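Local coordinates for 450aa long hypothetical fmu protein (Pyrococcus horikoshii, PDB 2YXL), which probably methylates cytosine in RNA at carbon 5, as an archaeal member of the RsmB/NOP family of S-adenosylmethionine-dependent methyltransferases, at residues D208-V213 / L222-P227. Sequence-based numbering, arbitrary orientation.
Sequences DGVEVV and LKIKGP
Val210, Val212, Leu222 and Ile224 form the apolar centre of this beta-hairpin pairing. Val212 and Ile224 are an antiparallel non-hydrogen-bonded pair whose side chains rise side by side from one face, with CG1 of Val212 4.0 Å from CG2 of Ile224. The same Val212 methyl also meets CB of Leu222. Val210 CG1 approaches the same side of Ile224, 3.7 Å from its CB and close to CG2 as well. Branched at CB, valine and isoleucine suit extended backbone and fill this face close to the main chain; leucine, branched at CG, reaches further, to Val201 and Ile202 of helix 198-207.

Around this centre the backbones are tied together. Val213 and Lys223 form a hydrogen-bonded pair, giving two nearly straight bonds: Val213 N to Lys223 O and Lys223 N to Val213 O, both 2.8 Å. Lys225 N adds a third, 3.0 Å from Glu211 O.

On the reverse face, the side chains of Val213 and Lys223 cross at an angle; chi1 of 49° turns Val213 CG1 toward Lys223 CB, 3.5 Å away. The lysine chain then turns away, its amino group in a long, weak ion pair with Glu246. At the polar edge Glu211 CB lies 3.9 Å from Lys225 CB, and the carboxylate sits beside the lysine's aliphatic CD. Their charges do not meet, Glu211 OE2 lying 5.1 Å from Lys225 NZ, which is salt-bridged to Glu185.

Both segments belong to the ferredoxin-like region, away from the sinefungin pocket. Strand 212-214 is outermost in the antiparallel sheet, and strand 221-225 lies between it and strand 186-191. Leu205 of helix 198-207 covers Val212 and Ile224, whereas Trp186 packs against Val213, Lys223 and Lys225.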
loop_
_atom_site.group_PDB
_atom_site.type_symbol
_atom_site.label_atom_id
_atom_site.label_comp_id
_atom_site.label_asym_id
_atom_site.label_seq_id
_atom_site.Cartn_x
_atom_site.Cartn_y
_atom_site.Cartn_z
ATOM N N ASP A 208 -24.615 9.339 2.360
ATOM C CA ASP A 208 -23.711 9.975 3.314
ATOM C C ASP A 208 -23.111 11.225 2.669
ATOM O O ASP A 208 -23.503 11.613 1.567
ATOM C CB ASP A 208 -22.583 9.015 3.711
ATOM C CG ASP A 208 -22.994 8.021 4.781
ATOM O OD1 ASP A 208 -22.500 6.875 4.734
ATOM O OD2 ASP A 208 -23.793 8.377 5.675
ATOM N N GLY A 209 -22.156 11.849 3.350
ATOM C CA GLY A 209 -21.435 12.985 2.783
ATOM C C GLY A 209 -20.180 12.544 2.053
ATOM O O GLY A 209 -19.110 13.122 2.247
ATOM N N VAL A 210 -20.311 11.521 1.210
ATOM C CA VAL A 210 -19.163 10.939 0.519
ATOM C C VAL A 210 -19.142 11.323 -0.957
ATOM O O VAL A 210 -20.072 11.020 -1.706
ATOM C CB VAL A 210 -19.107 9.393 0.677
ATOM C CG1 VAL A 210 -17.867 8.823 0.005
ATOM C CG2 VAL A 210 -19.130 8.997 2.148
ATOM N N GLU A 211 -18.069 12.001 -1.353
ATOM C CA GLU A 211 -17.831 12.382 -2.737
ATOM C C GLU A 211 -17.279 11.173 -3.499
ATOM O O GLU A 211 -16.275 10.577 -3.091
ATOM C CB GLU A 211 -16.846 13.549 -2.777
ATOM C CG GLU A 211 -16.697 14.235 -4.126
ATOM C CD GLU A 211 -15.873 15.517 -4.042
ATOM O OE1 GLU A 211 -15.559 16.090 -5.108
ATOM O OE2 GLU A 211 -15.542 15.959 -2.916
ATOM N N VAL A 212 -17.947 10.814 -4.596
ATOM C CA VAL A 212 -17.632 9.600 -5.352
ATOM C C VAL A 212 -17.324 9.903 -6.822
ATOM O O VAL A 212 -18.058 10.646 -7.478
ATOM C CB VAL A 212 -18.796 8.573 -5.290
ATOM C CG1 VAL A 212 -18.339 7.204 -5.785
ATOM C CG2 VAL A 212 -19.360 8.465 -3.875
ATOM N N VAL A 213 -16.233 9.328 -7.324
ATOM C CA VAL A 213 -15.900 9.404 -8.749
ATOM C C VAL A 213 -15.633 8.008 -9.323
ATOM O O VAL A 213 -14.764 7.275 -8.850
ATOM C CB VAL A 213 -14.728 10.396 -9.052
ATOM C CG1 VAL A 213 -13.548 10.164 -8.128
ATOM C CG2 VAL A 213 -14.292 10.309 -10.518
ATOM N N LEU A 222 -14.449 2.612 -7.746
ATOM C CA LEU A 222 -14.874 3.941 -7.333
ATOM C C LEU A 222 -13.802 4.602 -6.495
ATOM O O LEU A 222 -13.209 3.972 -5.616
ATOM C CB LEU A 222 -16.176 3.876 -6.527
ATOM C CG LEU A 222 -17.382 3.112 -7.083
ATOM C CD1 LEU A 222 -18.438 2.979 -6.001
ATOM C CD2 LEU A 222 -17.953 3.780 -8.329
ATOM N N LYS A 223 -13.553 5.876 -6.768
ATOM C CA LYS A 223 -12.716 6.680 -5.892
ATOM C C LYS A 223 -13.622 7.495 -4.978
ATOM O O LYS A 223 -14.512 8.208 -5.444
ATOM C CB LYS A 223 -11.756 7.560 -6.695
ATOM C CG LYS A 223 -10.710 6.752 -7.467
ATOM C CD LYS A 223 -9.833 7.625 -8.367
ATOM C CE LYS A 223 -8.672 6.814 -8.979
ATOM N NZ LYS A 223 -9.105 5.835 -10.040
ATOM N N ILE A 224 -13.424 7.339 -3.673
ATOM C CA ILE A 224 -14.202 8.071 -2.677
ATOM C C ILE A 224 -13.295 8.980 -1.855
ATOM O O ILE A 224 -12.174 8.606 -1.512
ATOM C CB ILE A 224 -15.051 7.133 -1.767
ATOM C CG1 ILE A 224 -14.166 6.219 -0.907
ATOM C CG2 ILE A 224 -16.036 6.317 -2.607
ATOM C CD1 ILE A 224 -14.897 5.533 0.243
ATOM N N LYS A 225 -13.781 10.183 -1.563
ATOM C CA LYS A 225 -13.006 11.164 -0.816
ATOM C C LYS A 225 -13.145 10.901 0.681
ATOM O O LYS A 225 -14.242 11.000 1.238
ATOM C CB LYS A 225 -13.457 12.590 -1.165
ATOM C CG LYS A 225 -12.447 13.680 -0.813
ATOM C CD LYS A 225 -12.891 15.032 -1.353
ATOM C CE LYS A 225 -11.729 16.006 -1.508
ATOM N NZ LYS A 225 -11.264 16.567 -0.208
ATOM N N GLY A 226 -12.027 10.560 1.319
ATOM C CA GLY A 226 -11.990 10.298 2.756
ATOM C C GLY A 226 -12.334 11.520 3.595
ATOM O O GLY A 226 -12.473 12.620 3.056
ATOM N N PRO A 227 -12.477 11.339 4.924
ATOM C CA PRO A 227 -12.336 10.062 5.623
ATOM C C PRO A 227 -13.599 9.203 5.551
ATOM O O PRO A 227 -14.712 9.730 5.518
ATOM C CB PRO A 227 -12.054 10.483 7.063
ATOM C CG PRO A 227 -12.734 11.797 7.211
ATOM C CD PRO A 227 -12.791 12.442 5.851
#